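Local coordinates for elastase inhibitor AFUEI (Aspergillus fumigatus Af293, PDB 3W0E), which inhibits the elastase of its own fungus non-competitively with a nanomolar inhibition constant, and also inhibits human leukocyte elastase, at residues L52-N57 and I63-A68; Q19-A24 and N32-L37. All blocks are in the same frame, centred on the assembly; numbering follows the deposited sequence.

Interaction 1 of 2, residues L52-N57 and I63-A68; sequences LNIQVN and ISAHCA
Asn53 and Gln55 form the hydrogen-bonded pairs with His66 and Ser64 along two antiparallel strands, 52-56 and 63-67, whose axes approach to 4.7 Å at an angle of 163°. At one end the ladder is irregular: Gln55 O accepts from both Ile63 N (2.8 Å) and Ser64 N (3.3 Å), a classic beta bulge. Ile63 and Ser64 both face Gln55, which brings Ile63 CG1, set between the backbone N and the carbonyl carbon (chi1 62°), beside Gln55 O and obliquely against Gln55 CG.

Asn53 ties the other end with its side chain. Asn53 ND2 donates to Ala68 OXT of the C-terminal carboxylate at 2.7 Å, nearly in the amide plane, and to His66 O at 3.1 Å. That carbonyl is gripped twice, because Asn53 N also donates to His66 O at 2.8 Å, from the opposite face of its plane. ND2 lies over one face of the His66 ring, offset toward the rim, while Asn53 CB makes a CH-pi contact with the same ring, 4.2 Å from its centroid. In the ring plane, His66 ND1 meets a water at 2.6 Å that donates to Gln55 OE1; Gln55 NE2 binds Glu46 O of the second subunit. On this face the His66 ring also stacks on His66 of the second subunit. Arg51 forms a salt bridge with Ala68 OXT, and Arg35 holds Asn53 OD1.

On the reverse face, the CD1 methyls of Leu52 and Ile54 both touch Ala65 CB. Leu52 packs on Cys5 and Ala9 of helix 2-15 and Ala65 on Val12, and Cys67 is joined to Cys5 by the disulfide. This is a bulged beta hairpin with one face against the helix and the other meeting the second subunit, in an inhibitor of the I78 family.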
loop_
_atom_site.group_PDB
_atom_site.type_symbol
_atom_site.label_atom_id
_atom_site.label_comp_id
_atom_site.label_asym_id
_atom_site.label_seq_id
_atom_site.Cartn_x
_atom_site.Cartn_y
_atom_site.Cartn_z
ATOM N N LEU A 52 -1.147 9.306 -2.524
ATOM C CA LEU A 52 -1.341 8.217 -3.454
ATOM C C LEU A 52 0.032 7.757 -3.920
ATOM O O LEU A 52 0.826 8.554 -4.424
ATOM C CB LEU A 52 -2.191 8.649 -4.643
ATOM C CG LEU A 52 -2.330 7.611 -5.750
ATOM C CD1 LEU A 52 -2.888 6.284 -5.204
ATOM C CD2 LEU A 52 -3.223 8.150 -6.860
ATOM N N ASN A 53 0.307 6.473 -3.731
ATOM C CA ASN A 53 1.553 5.883 -4.203
ATOM C C ASN A 53 1.293 5.070 -5.446
ATOM O O ASN A 53 0.467 4.171 -5.449
ATOM C CB ASN A 53 2.180 4.984 -3.133
ATOM C CG ASN A 53 2.563 5.738 -1.897
ATOM O OD1 ASN A 53 3.556 6.465 -1.883
ATOM N ND2 ASN A 53 1.770 5.591 -0.845
ATOM N N ILE A 54 1.998 5.408 -6.520
ATOM C CA ILE A 54 1.889 4.665 -7.762
ATOM C C ILE A 54 3.172 3.861 -7.906
ATOM O O ILE A 54 4.255 4.434 -8.007
ATOM C CB ILE A 54 1.770 5.620 -8.943
ATOM C CG1 ILE A 54 0.547 6.531 -8.763
ATOM C CG2 ILE A 54 1.681 4.833 -10.253
ATOM C CD1 ILE A 54 -0.763 5.821 -8.938
ATOM N N GLN A 55 3.062 2.542 -7.904
ATOM C CA GLN A 55 4.248 1.715 -7.950
ATOM C C GLN A 55 4.416 1.241 -9.378
ATOM O O GLN A 55 3.472 0.700 -9.979
ATOM C CB GLN A 55 4.102 0.520 -7.003
ATOM C CG GLN A 55 5.394 -0.246 -6.800
ATOM C CD GLN A 55 5.458 -0.959 -5.457
ATOM O OE1 GLN A 55 4.467 -1.035 -4.712
ATOM N NE2 GLN A 55 6.635 -1.473 -5.132
ATOM N N VAL A 56 5.610 1.451 -9.928
ATOM C CA VAL A 56 5.866 1.063 -11.308
ATOM C C VAL A 56 7.010 0.044 -11.349
ATOM O O VAL A 56 7.778 -0.112 -10.379
ATOM C CB VAL A 56 6.178 2.304 -12.206
ATOM C CG1 VAL A 56 4.984 3.269 -12.245
ATOM C CG2 VAL A 56 7.428 3.035 -11.709
ATOM N N ASN A 57 7.107 -0.683 -12.452
ATOM C CA ASN A 57 8.287 -1.517 -12.689
ATOM C C ASN A 57 9.414 -0.738 -13.351
ATOM O O ASN A 57 9.345 0.496 -13.485
ATOM C CB ASN A 57 7.935 -2.776 -13.494
ATOM C CG ASN A 57 7.391 -2.467 -14.876
ATOM O OD1 ASN A 57 7.606 -1.375 -15.424
ATOM N ND2 ASN A 57 6.677 -3.443 -15.463
ATOM N N ILE A 63 2.310 -1.204 -11.616
ATOM C CA ILE A 63 2.097 -2.530 -11.032
ATOM C C ILE A 63 1.196 -2.500 -9.811
ATOM O O ILE A 63 0.688 -3.544 -9.409
ATOM C CB ILE A 63 3.407 -3.281 -10.684
ATOM C CG1 ILE A 63 4.228 -2.541 -9.630
ATOM C CG2 ILE A 63 4.247 -3.533 -11.959
ATOM C CD1 ILE A 63 5.670 -3.044 -9.558
ATOM N N SER A 64 1.025 -1.328 -9.200
ATOM C CA SER A 64 0.106 -1.230 -8.067
ATOM C C SER A 64 -0.066 0.193 -7.571
ATOM O O SER A 64 0.631 1.104 -8.019
ATOM C CB SER A 64 0.604 -2.102 -6.915
ATOM O OG SER A 64 -0.437 -2.394 -5.990
ATOM N N ALA A 65 -0.997 0.377 -6.636
ATOM C CA ALA A 65 -1.192 1.683 -6.001
ATOM C C ALA A 65 -1.745 1.489 -4.600
ATOM O O ALA A 65 -2.497 0.550 -4.351
ATOM C CB ALA A 65 -2.139 2.558 -6.830
ATOM N N HIS A 66 -1.361 2.368 -3.684
ATOM C CA HIS A 66 -1.946 2.353 -2.350
ATOM C C HIS A 66 -1.752 3.714 -1.722
ATOM O O HIS A 66 -0.866 4.465 -2.128
ATOM C CB HIS A 66 -1.332 1.245 -1.475
ATOM C CG HIS A 66 0.089 1.492 -1.072
ATOM N ND1 HIS A 66 1.150 1.279 -1.925
ATOM C CD2 HIS A 66 0.624 1.901 0.101
ATOM C CE1 HIS A 66 2.277 1.567 -1.298
ATOM N NE2 HIS A 66 1.988 1.941 -0.066
ATOM N N CYS A 67 -2.591 4.039 -0.743
ATOM C CA CYS A 67 -2.464 5.301 -0.047
ATOM C C CYS A 67 -1.622 5.102 1.205
ATOM O O CYS A 67 -1.907 4.211 2.016
ATOM C CB CYS A 67 -3.846 5.870 0.291
ATOM S SG CYS A 67 -4.851 6.125 -1.160
ATOM N N ALA A 68 -0.570 5.909 1.342
ATOM C CA ALA A 68 0.321 5.824 2.489
ATOM C C ALA A 68 1.482 6.784 2.352
ATOM O O ALA A 68 2.195 7.077 3.320
ATOM C CB ALA A 68 0.832 4.380 2.664
ATOM O OXT ALA A 68 1.760 7.282 1.259
HETATM O O HOH W 1 1.943 0.046 -4.095
#

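Interaction 2 of 2, residues Q19-A24 and N32-L37; sequences QPYTDA and NPIRVL
Tyr21 makes every contact between residues 19-24 and strand 34-37, its ring reaching Val36 and Ile34 across a CA-to-CA gap of 9.1 Å from Tyr21 to Val36. The approach to it is an extended, exposed run through Gln19 and Pro20, anchored instead by backbone hydrogen bonding between Gln19 and Ile62 at the start of strand 62-67.

At Tyr21 the chain bends through an inverse gamma turn and the CB bond points toward the strand. With CG anti to the backbone N (chi1 -173°), the ring extends away from the turn and crosses the two aliphatic side chains obliquely. The CG2 methyl of Val36 is nearest to Tyr21 CE2 at 3.5 Å, with Tyr21 CD2 next at 4.0 Å. Farther out, Tyr21 OH lies 3.7 Å from Ile34 CG2, a van der Waals contact with a methyl. The aromatic side chain therefore runs past both residues, touching Val36 with ring carbons CE2 and CD2 and Ile34 with its hydroxyl end. The two segments bury just 114 Å² between them, without any hydrogen bond.

Thr22 follows as the N-cap of helix 23-28, its OG1 accepting from Val25 N, and Asp23 and Ala24 start the first turn. Tyr21 is also held through its backbone, with its O accepting from Asn60 ND2. Its side chain packs on Ile54 and Val56 of the central strand, on Ile62 of the hairpin and on Leu29 after the helix. The turn leading into helix 23-28 thus lies against the sheet, with Tyr21 spanning side chains from all three strands.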
loop_
_atom_site.group_PDB
_atom_site.type_symbol
_atom_site.label_atom_id
_atom_site.label_comp_id
_atom_site.label_asym_id
_atom_site.label_seq_id
_atom_site.Cartn_x
_atom_site.Cartn_y
_atom_site.Cartn_z
ATOM N N GLN A 19 -0.139 -0.404 -17.580
ATOM C CA GLN A 19 -0.020 0.761 -18.445
ATOM C C GLN A 19 1.129 1.634 -17.991
ATOM O O GLN A 19 1.435 1.703 -16.790
ATOM C CB GLN A 19 -1.310 1.564 -18.424
ATOM C CG GLN A 19 -2.532 0.688 -18.510
ATOM C CD GLN A 19 -3.012 0.488 -19.916
ATOM O OE1 GLN A 19 -2.379 -0.235 -20.694
ATOM N NE2 GLN A 19 -4.132 1.130 -20.267
ATOM N N PRO A 20 1.766 2.311 -18.951
ATOM C CA PRO A 20 2.830 3.267 -18.659
ATOM C C PRO A 20 2.260 4.438 -17.868
ATOM O O PRO A 20 1.144 4.900 -18.154
ATOM C CB PRO A 20 3.267 3.759 -20.052
ATOM C CG PRO A 20 2.128 3.451 -20.951
ATOM C CD PRO A 20 1.483 2.210 -20.395
ATOM N N TYR A 21 3.001 4.891 -16.866
ATOM C CA TYR A 21 2.565 6.022 -16.067
ATOM C C TYR A 21 2.969 7.318 -16.776
ATOM O O TYR A 21 4.030 7.890 -16.510
ATOM C CB TYR A 21 3.174 5.959 -14.676
ATOM C CG TYR A 21 2.613 7.014 -13.771
ATOM C CD1 TYR A 21 1.248 7.067 -13.495
ATOM C CD2 TYR A 21 3.432 7.973 -13.218
ATOM C CE1 TYR A 21 0.729 8.053 -12.662
ATOM C CE2 TYR A 21 2.927 8.956 -12.394
ATOM C CZ TYR A 21 1.576 8.985 -12.116
ATOM O OH TYR A 21 1.085 9.988 -11.292
ATOM N N THR A 22 2.104 7.771 -17.675
ATOM C CA THR A 22 2.418 8.889 -18.555
ATOM C C THR A 22 2.008 10.188 -17.900
ATOM O O THR A 22 1.313 10.185 -16.888
ATOM C CB THR A 22 1.627 8.767 -19.858
ATOM O OG1 THR A 22 0.229 8.763 -19.546
ATOM C CG2 THR A 22 1.978 7.457 -20.581
ATOM N N ASP A 23 2.408 11.311 -18.485
ATOM C CA ASP A 23 1.973 12.602 -17.956
ATOM C C ASP A 23 0.466 12.723 -18.060
ATOM O O ASP A 23 -0.164 13.322 -17.195
ATOM C CB ASP A 23 2.649 13.759 -18.696
ATOM C CG ASP A 23 4.157 13.699 -18.600
ATOM O OD1 ASP A 23 4.660 13.384 -17.498
ATOM O OD2 ASP A 23 4.832 13.946 -19.626
ATOM N N ALA A 24 -0.118 12.131 -19.094
ATOM C CA ALA A 24 -1.573 12.220 -19.259
ATOM C C ALA A 24 -2.302 11.502 -18.117
ATOM O O ALA A 24 -3.294 12.008 -17.586
ATOM C CB ALA A 24 -1.999 11.676 -20.608
ATOM N N ASN A 32 -3.396 14.485 -3.816
ATOM C CA ASN A 32 -2.248 15.306 -3.483
ATOM C C ASN A 32 -1.784 15.024 -2.051
ATOM O O ASN A 32 -2.514 15.264 -1.127
ATOM C CB ASN A 32 -2.623 16.785 -3.648
ATOM C CG ASN A 32 -1.450 17.716 -3.473
ATOM O OD1 ASN A 32 -1.617 18.912 -3.301
ATOM N ND2 ASN A 32 -0.272 17.173 -3.486
ATOM N N PRO A 33 -0.595 14.488 -1.858
ATOM C CA PRO A 33 0.436 14.357 -2.885
ATOM C C PRO A 33 0.430 13.017 -3.563
ATOM O O PRO A 33 -0.193 12.123 -3.059
ATOM C CB PRO A 33 1.704 14.470 -2.081
ATOM C CG PRO A 33 1.330 14.006 -0.748
ATOM C CD PRO A 33 -0.027 14.460 -0.512
ATOM N N ILE A 34 1.118 12.917 -4.697
ATOM C CA ILE A 34 1.263 11.635 -5.385
ATOM C C ILE A 34 2.760 11.319 -5.432
ATOM O O ILE A 34 3.577 12.180 -5.790
ATOM C CB ILE A 34 0.764 11.716 -6.823
ATOM C CG1 ILE A 34 -0.749 11.925 -6.859
ATOM C CG2 ILE A 34 1.113 10.454 -7.594
ATOM C CD1 ILE A 34 -1.249 12.327 -8.242
ATOM N N ARG A 35 3.128 10.099 -5.059
ATOM C CA ARG A 35 4.524 9.682 -5.068
ATOM C C ARG A 35 4.663 8.467 -5.970
ATOM O O ARG A 35 3.864 7.539 -5.896
ATOM C CB ARG A 35 4.988 9.309 -3.658
ATOM C CG ARG A 35 6.356 8.650 -3.595
ATOM C CD ARG A 35 6.836 8.555 -2.142
ATOM N NE ARG A 35 6.010 7.637 -1.369
ATOM C CZ ARG A 35 6.176 7.399 -0.071
ATOM N NH1 ARG A 35 7.124 8.039 0.599
ATOM N NH2 ARG A 35 5.382 6.537 0.549
ATOM N N VAL A 36 5.676 8.471 -6.826
ATOM C CA VAL A 36 5.923 7.307 -7.670
ATOM C C VAL A 36 7.001 6.423 -7.014
ATOM O O VAL A 36 8.080 6.905 -6.666
ATOM C CB VAL A 36 6.327 7.727 -9.107
ATOM C CG1 VAL A 36 6.540 6.477 -9.982
ATOM C CG2 VAL A 36 5.237 8.587 -9.725
ATOM N N LEU A 37 6.701 5.135 -6.834
ATOM C CA LEU A 37 7.628 4.221 -6.194
ATOM C C LEU A 37 8.299 3.381 -7.273
ATOM O O LEU A 37 7.619 2.655 -7.971
ATOM C CB LEU A 37 6.884 3.309 -5.219
ATOM C CG LEU A 37 6.241 4.047 -4.034
ATOM C CD1 LEU A 37 5.547 3.081 -3.107
ATOM C CD2 LEU A 37 7.329 4.842 -3.291
#

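In the fold
The centres of interactions 1 and 2 lie about 8 Å apart, and the two meet directly in one three-stranded mixed sheet. Strand 52-56 is central, with 34-37 parallel on one flank and 62-67 antiparallel on the other. Interaction 2 closes first along the chain, before the hairpin of interaction 1 opens. The backbone bond from Leu37 N to Ile54 O (2.8 Å) couples them. Interaction 1 forms the buried centre, whereas interaction 2 is a surface contact joining the turn before helix 23-28 to the edge strand 34-37. The result is a compact sheet covered by helix 2-15 on one side and meeting the second subunit on the other.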